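Local coordinates for transcription regulator PadR N-terminal domain-containing protein (Streptococcus mutans, PDB 3L9F), which probably regulates transcription as a dimeric member of the PadR family, with an N-terminal PadR-like region and a helical C-terminal one, at residues 149-163 with 188-202. Sequence-based numbering, arbitrary orientation.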
loop_
_atom_site.group_PDB
_atom_site.type_symbol
_atom_site.label_atom_id
_atom_site.label_comp_id
_atom_site.label_asym_id
_atom_site.label_seq_id
_atom_site.Cartn_x
_atom_site.Cartn_y
_atom_site.Cartn_z
ATOM N N ILE A 149 11.726 15.045 0.256
ATOM C CA ILE A 149 12.618 13.958 -0.103
ATOM C C ILE A 149 13.455 13.475 1.087
ATOM O O ILE A 149 13.562 12.274 1.311
ATOM C CB ILE A 149 13.515 14.311 -1.299
ATOM C CG1 ILE A 149 12.645 14.657 -2.506
ATOM C CG2 ILE A 149 14.432 13.138 -1.623
ATOM C CD1 ILE A 149 13.410 15.188 -3.700
ATOM N N ARG A 150 14.033 14.399 1.852
ATOM C CA ARG A 150 14.816 14.008 3.037
ATOM C C ARG A 150 13.987 13.262 4.073
ATOM O O ARG A 150 14.447 12.279 4.670
ATOM C CB ARG A 150 15.466 15.225 3.690
ATOM C CG ARG A 150 16.620 15.787 2.894
ATOM C CD ARG A 150 17.220 17.016 3.573
ATOM N NE ARG A 150 18.143 17.706 2.678
ATOM C CZ ARG A 150 19.336 17.232 2.336
ATOM N NH1 ARG A 150 19.749 16.063 2.816
ATOM N NH2 ARG A 150 20.115 17.920 1.512
ATOM N N GLU A 151 12.761 13.722 4.290
ATOM C CA GLU A 151 11.903 13.086 5.276
ATOM C C GLU A 151 11.517 11.677 4.844
ATOM O O GLU A 151 11.434 10.769 5.672
ATOM C CB GLU A 151 10.690 13.965 5.588
ATOM C CG GLU A 151 11.107 15.301 6.191
ATOM C CD GLU A 151 9.949 16.113 6.727
ATOM O OE1 GLU A 151 8.797 15.634 6.654
ATOM O OE2 GLU A 151 10.193 17.232 7.229
ATOM N N GLU A 152 11.313 11.485 3.545
ATOM C CA GLU A 152 11.004 10.153 3.039
ATOM C C GLU A 152 12.226 9.253 3.125
ATOM O O GLU A 152 12.108 8.066 3.440
ATOM C CB GLU A 152 10.497 10.210 1.598
ATOM C CG GLU A 152 10.351 8.839 0.943
ATOM C CD GLU A 152 9.087 8.107 1.359
ATOM O OE1 GLU A 152 8.323 8.625 2.202
ATOM O OE2 GLU A 152 8.857 7.000 0.837
ATOM N N ILE A 153 13.400 9.797 2.825
ATOM C CA ILE A 153 14.628 9.004 2.965
ATOM C C ILE A 153 14.756 8.501 4.403
ATOM O O ILE A 153 15.081 7.331 4.641
ATOM C CB ILE A 153 15.894 9.789 2.558
ATOM C CG1 ILE A 153 15.913 10.027 1.051
ATOM C CG2 ILE A 153 17.161 9.023 2.951
ATOM C CD1 ILE A 153 17.032 10.934 0.595
ATOM N N GLU A 154 14.485 9.378 5.366
ATOM C CA GLU A 154 14.540 8.987 6.774
ATOM C C GLU A 154 13.526 7.893 7.107
ATOM O O GLU A 154 13.812 6.983 7.889
ATOM C CB GLU A 154 14.347 10.200 7.680
ATOM C CG GLU A 154 15.467 11.212 7.551
ATOM C CD GLU A 154 15.165 12.515 8.269
ATOM O OE1 GLU A 154 14.105 12.603 8.932
ATOM O OE2 GLU A 154 15.992 13.452 8.170
ATOM N N ARG A 155 12.343 7.970 6.510
ATOM C CA ARG A 155 11.344 6.942 6.749
ATOM C C ARG A 155 11.828 5.596 6.231
ATOM O O ARG A 155 11.648 4.566 6.894
ATOM C CB ARG A 155 9.992 7.324 6.142
ATOM C CG ARG A 155 9.224 8.327 6.995
ATOM C CD ARG A 155 7.780 8.476 6.533
ATOM N NE ARG A 155 7.709 9.051 5.196
ATOM C CZ ARG A 155 7.583 10.353 4.947
ATOM N NH1 ARG A 155 7.508 11.219 5.952
ATOM N NH2 ARG A 155 7.536 10.788 3.694
ATOM N N LYS A 156 12.461 5.602 5.059
ATOM C CA LYS A 156 12.984 4.367 4.491
ATOM C C LYS A 156 14.104 3.827 5.368
ATOM O O LYS A 156 14.228 2.622 5.554
ATOM C CB LYS A 156 13.490 4.572 3.064
ATOM C CG LYS A 156 12.407 5.001 2.071
ATOM C CD LYS A 156 11.399 3.878 1.846
ATOM C CE LYS A 156 10.468 4.211 0.690
ATOM N NZ LYS A 156 11.069 5.304 -0.128
ATOM N N GLU A 157 14.920 4.718 5.913
ATOM C CA GLU A 157 16.008 4.270 6.777
ATOM C C GLU A 157 15.479 3.592 8.032
ATOM O O GLU A 157 15.992 2.540 8.446
ATOM C CB GLU A 157 16.952 5.428 7.102
ATOM C CG GLU A 157 17.958 5.677 5.991
ATOM C CD GLU A 157 18.673 7.007 6.109
ATOM O OE1 GLU A 157 18.166 7.899 6.819
ATOM O OE2 GLU A 157 19.741 7.162 5.474
ATOM N N GLU A 158 14.433 4.176 8.620
ATOM C CA GLU A 158 13.795 3.608 9.800
ATOM C C GLU A 158 13.234 2.216 9.506
ATOM O O GLU A 158 13.369 1.297 10.317
ATOM C CB GLU A 158 12.668 4.514 10.286
ATOM C CG GLU A 158 12.540 4.597 11.808
ATOM C CD GLU A 158 12.417 3.235 12.482
ATOM O OE1 GLU A 158 13.461 2.656 12.861
ATOM O OE2 GLU A 158 11.275 2.751 12.645
ATOM N N LYS A 159 12.597 2.061 8.350
ATOM C CA LYS A 159 12.018 0.758 7.993
ATOM C C LYS A 159 13.087 -0.290 7.699
ATOM O O LYS A 159 12.946 -1.451 8.078
ATOM C CB LYS A 159 11.052 0.886 6.812
ATOM C CG LYS A 159 9.809 1.693 7.155
ATOM C CD LYS A 159 8.960 1.964 5.916
ATOM C CE LYS A 159 7.742 2.805 6.262
ATOM N NZ LYS A 159 6.883 3.010 5.066
ATOM N N ILE A 160 14.149 0.119 7.020
ATOM C CA ILE A 160 15.276 -0.775 6.757
ATOM C C ILE A 160 15.926 -1.263 8.054
ATOM O O ILE A 160 16.206 -2.464 8.224
ATOM C CB ILE A 160 16.342 -0.073 5.904
ATOM C CG1 ILE A 160 15.810 0.148 4.477
ATOM C CG2 ILE A 160 17.626 -0.884 5.902
ATOM C CD1 ILE A 160 16.683 1.039 3.601
ATOM N N LYS A 161 16.173 -0.324 8.954
ATOM C CA LYS A 161 16.760 -0.622 10.263
ATOM C C LYS A 161 15.915 -1.639 11.028
ATOM O O LYS A 161 16.426 -2.641 11.543
ATOM C CB LYS A 161 16.908 0.671 11.074
ATOM C CG LYS A 161 17.424 0.473 12.496
ATOM C CD LYS A 161 17.545 1.809 13.233
ATOM C CE LYS A 161 18.099 1.632 14.642
ATOM N NZ LYS A 161 17.165 0.882 15.526
ATOM N N ARG A 162 14.614 -1.383 11.083
ATOM C CA ARG A 162 13.680 -2.249 11.786
ATOM C C ARG A 162 13.588 -3.640 11.157
ATOM O O ARG A 162 13.624 -4.659 11.858
ATOM C CB ARG A 162 12.299 -1.585 11.844
ATOM C CG ARG A 162 11.285 -2.322 12.705
ATOM C CD ARG A 162 10.405 -1.340 13.460
ATOM N NE ARG A 162 9.965 -0.255 12.589
ATOM C CZ ARG A 162 8.930 -0.341 11.759
ATOM N NH1 ARG A 162 8.229 -1.465 11.696
ATOM N NH2 ARG A 162 8.601 0.693 10.988
ATOM N N LEU A 163 13.474 -3.689 9.831
ATOM C CA LEU A 163 13.376 -4.969 9.150
ATOM C C LEU A 163 14.691 -5.732 9.274
ATOM O O LEU A 163 14.700 -6.945 9.496
ATOM C CB LEU A 163 12.987 -4.767 7.688
ATOM C CG LEU A 163 12.897 -6.021 6.843
ATOM C CD1 LEU A 163 11.984 -7.056 7.492
ATOM C CD2 LEU A 163 12.396 -5.639 5.449
ATOM N N LEU A 188 13.622 -5.548 1.865
ATOM C CA LEU A 188 14.823 -4.720 1.924
ATOM C C LEU A 188 15.156 -4.109 0.558
ATOM O O LEU A 188 15.489 -2.920 0.448
ATOM C CB LEU A 188 16.011 -5.527 2.448
ATOM C CG LEU A 188 15.934 -5.878 3.940
ATOM C CD1 LEU A 188 17.041 -6.857 4.330
ATOM C CD2 LEU A 188 15.995 -4.606 4.790
ATOM N N ALA A 189 15.065 -4.933 -0.477
ATOM C CA ALA A 189 15.327 -4.483 -1.836
ATOM C C ALA A 189 14.387 -3.335 -2.206
ATOM O O ALA A 189 14.797 -2.347 -2.812
ATOM C CB ALA A 189 15.174 -5.650 -2.811
ATOM N N GLN A 190 13.123 -3.469 -1.824
ATOM C CA GLN A 190 12.134 -2.434 -2.079
ATOM C C GLN A 190 12.559 -1.129 -1.418
ATOM O O GLN A 190 12.615 -0.071 -2.054
ATOM C CB GLN A 190 10.791 -2.890 -1.512
ATOM C CG GLN A 190 9.604 -2.147 -2.038
ATOM C CD GLN A 190 8.359 -2.993 -1.945
ATOM O OE1 GLN A 190 8.078 -3.590 -0.903
ATOM N NE2 GLN A 190 7.617 -3.073 -3.040
ATOM N N TYR A 191 12.868 -1.208 -0.130
ATOM C CA TYR A 191 13.237 -0.016 0.626
ATOM C C TYR A 191 14.519 0.607 0.102
ATOM O O TYR A 191 14.610 1.822 -0.075
ATOM C CB TYR A 191 13.435 -0.373 2.096
ATOM C CG TYR A 191 12.165 -0.736 2.818
ATOM C CD1 TYR A 191 10.972 -0.110 2.510
ATOM C CD2 TYR A 191 12.170 -1.686 3.835
ATOM C CE1 TYR A 191 9.810 -0.427 3.178
ATOM C CE2 TYR A 191 11.014 -2.010 4.510
ATOM C CZ TYR A 191 9.835 -1.378 4.173
ATOM O OH TYR A 191 8.674 -1.691 4.833
ATOM N N LYS A 192 15.518 -0.234 -0.136
ATOM C CA LYS A 192 16.824 0.273 -0.540
ATOM C C LYS A 192 16.820 0.888 -1.937
ATOM O O LYS A 192 17.487 1.898 -2.178
ATOM C CB LYS A 192 17.877 -0.821 -0.429
ATOM C CG LYS A 192 18.126 -1.254 1.016
ATOM C CD LYS A 192 19.118 -2.404 1.094
ATOM C CE LYS A 192 19.352 -2.820 2.542
ATOM N NZ LYS A 192 20.031 -4.142 2.632
ATOM N N SER A 193 16.070 0.287 -2.855
ATOM C CA SER A 193 16.059 0.770 -4.237
ATOM C C SER A 193 15.410 2.143 -4.341
ATOM O O SER A 193 15.893 3.017 -5.053
ATOM C CB SER A 193 15.359 -0.229 -5.163
ATOM O OG SER A 193 14.011 -0.423 -4.769
ATOM N N THR A 194 14.309 2.336 -3.627
ATOM C CA THR A 194 13.607 3.606 -3.684
ATOM C C THR A 194 14.384 4.677 -2.896
ATOM O O THR A 194 14.482 5.829 -3.323
ATOM C CB THR A 194 12.172 3.461 -3.160
ATOM O OG1 THR A 194 12.212 2.902 -1.845
ATOM C CG2 THR A 194 11.364 2.510 -4.075
ATOM N N LYS A 195 14.965 4.292 -1.765
ATOM C CA LYS A 195 15.810 5.223 -1.009
ATOM C C LYS A 195 16.941 5.722 -1.902
ATOM O O LYS A 195 17.255 6.920 -1.922
ATOM C CB LYS A 195 16.399 4.549 0.228
ATOM C CG LYS A 195 17.312 5.466 1.037
ATOM C CD LYS A 195 17.708 4.841 2.364
ATOM C CE LYS A 195 18.748 3.734 2.199
ATOM N NZ LYS A 195 20.137 4.277 2.087
ATOM N N LYS A 196 17.535 4.798 -2.652
ATOM C CA LYS A 196 18.612 5.132 -3.582
ATOM C C LYS A 196 18.193 6.145 -4.649
ATOM O O LYS A 196 18.939 7.077 -4.965
ATOM C CB LYS A 196 19.143 3.860 -4.238
ATOM C CG LYS A 196 20.326 4.088 -5.148
ATOM C CD LYS A 196 21.303 2.925 -5.080
ATOM C CE LYS A 196 22.576 3.243 -5.853
ATOM N NZ LYS A 196 23.123 4.599 -5.520
ATOM N N VAL A 197 17.000 5.965 -5.205
ATOM C CA VAL A 197 16.484 6.909 -6.194
ATOM C C VAL A 197 16.426 8.314 -5.617
ATOM O O VAL A 197 16.827 9.288 -6.261
ATOM C CB VAL A 197 15.085 6.496 -6.695
ATOM C CG1 VAL A 197 14.415 7.657 -7.398
ATOM C CG2 VAL A 197 15.190 5.282 -7.612
ATOM N N LEU A 198 15.944 8.424 -4.388
ATOM C CA LEU A 198 15.833 9.724 -3.748
ATOM C C LEU A 198 17.213 10.306 -3.436
ATOM O O LEU A 198 17.448 11.496 -3.620
ATOM C CB LEU A 198 14.987 9.609 -2.484
ATOM C CG LEU A 198 13.541 9.178 -2.753
ATOM C CD1 LEU A 198 12.777 9.127 -1.441
ATOM C CD2 LEU A 198 12.875 10.125 -3.741
ATOM N N GLU A 199 18.124 9.463 -2.959
ATOM C CA GLU A 199 19.491 9.906 -2.703
ATOM C C GLU A 199 20.133 10.430 -3.981
ATOM O O GLU A 199 20.766 11.492 -3.978
ATOM C CB GLU A 199 20.324 8.776 -2.097
ATOM C CG GLU A 199 19.888 8.437 -0.683
ATOM C CD GLU A 199 20.644 7.267 -0.093
ATOM O OE1 GLU A 199 21.213 6.462 -0.872
ATOM O OE2 GLU A 199 20.656 7.155 1.155
ATOM N N GLU A 200 19.949 9.695 -5.073
ATOM C CA GLU A 200 20.500 10.103 -6.363
ATOM C C GLU A 200 19.889 11.427 -6.816
ATOM O O GLU A 200 20.565 12.252 -7.432
ATOM C CB GLU A 200 20.293 9.013 -7.418
ATOM C CG GLU A 200 21.140 7.771 -7.188
ATOM C CD GLU A 200 20.723 6.606 -8.069
ATOM O OE1 GLU A 200 19.595 6.633 -8.610
ATOM O OE2 GLU A 200 21.522 5.656 -8.216
ATOM N N GLU A 201 18.615 11.637 -6.498
ATOM C CA GLU A 201 17.970 12.910 -6.813
ATOM C C GLU A 201 18.606 14.057 -6.038
ATOM O O GLU A 201 18.899 15.109 -6.601
ATOM C CB GLU A 201 16.469 12.859 -6.516
ATOM C CG GLU A 201 15.758 14.190 -6.724
ATOM C CD GLU A 201 15.882 14.690 -8.152
ATOM O OE1 GLU A 201 15.979 13.845 -9.075
ATOM O OE2 GLU A 201 15.881 15.927 -8.344
ATOM N N LEU A 202 18.807 13.857 -4.741
ATOM C CA LEU A 202 19.412 14.888 -3.902
ATOM C C LEU A 202 20.844 15.204 -4.338
ATOM O O LEU A 202 21.322 16.334 -4.183
ATOM C CB LEU A 202 19.385 14.466 -2.433
ATOM C CG LEU A 202 18.023 14.471 -1.735
ATOM C CD1 LEU A 202 18.200 14.155 -0.261
ATOM C CD2 LEU A 202 17.326 15.810 -1.913
#
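K159 lays its CB over one face of the Y191 ring, 3.8 Å from the ring centroid and 19° off the normal, a CH-pi contact; its extended chain then carries CD past CE1 and OH. I160 grips the root of the same side chain, with CG1 3.4 Å from Y191 CB, and rests CD1 against both K192 CG and K195 CE. L163 CD2 closes this end against L188 CD2. Toward the C-terminus of 188-202 isoleucines meet leucines: I149 CG2 and I153 CG1 both rest on L198 CB, while I153 CD1 meets L202 CD1 tip to tip at 3.5 Å. The methyl L198 CD1 lies 3.4 Å from E152 CG.

Between the two apolar patches, K156 fits as a knob among Y191, T194, K195 and L198. Bends at chi2 (-68°) and chi4 curl its chain back, bringing NZ 2.9 Å from E152 OE2 in a salt bridge and into a weak hydrogen bond with T194 OG1. R155 holds the other carboxylate oxygen, E152 OE1, side-on through NE and NH2, the latter at 2.7 Å. Y186 OH of the second subunit hydrogen-bonds both K156 NZ and E152 OE2, and F130 of helix 129-135 packs on E152 and L198.

The axes of 149-163 and 188-202 run antiparallel at 156° and approach to 9.5 Å, forming a knobs-into-holes hairpin within the virulence activator alpha C-terminal region. The buried carboxylate of E152 and the buried amine of K156 pair with each other, and R155 adds a second positive charge, which probably stabilises E152 as a carboxylate; the shared tyrosine couples this intrachain packing to the dimer interface.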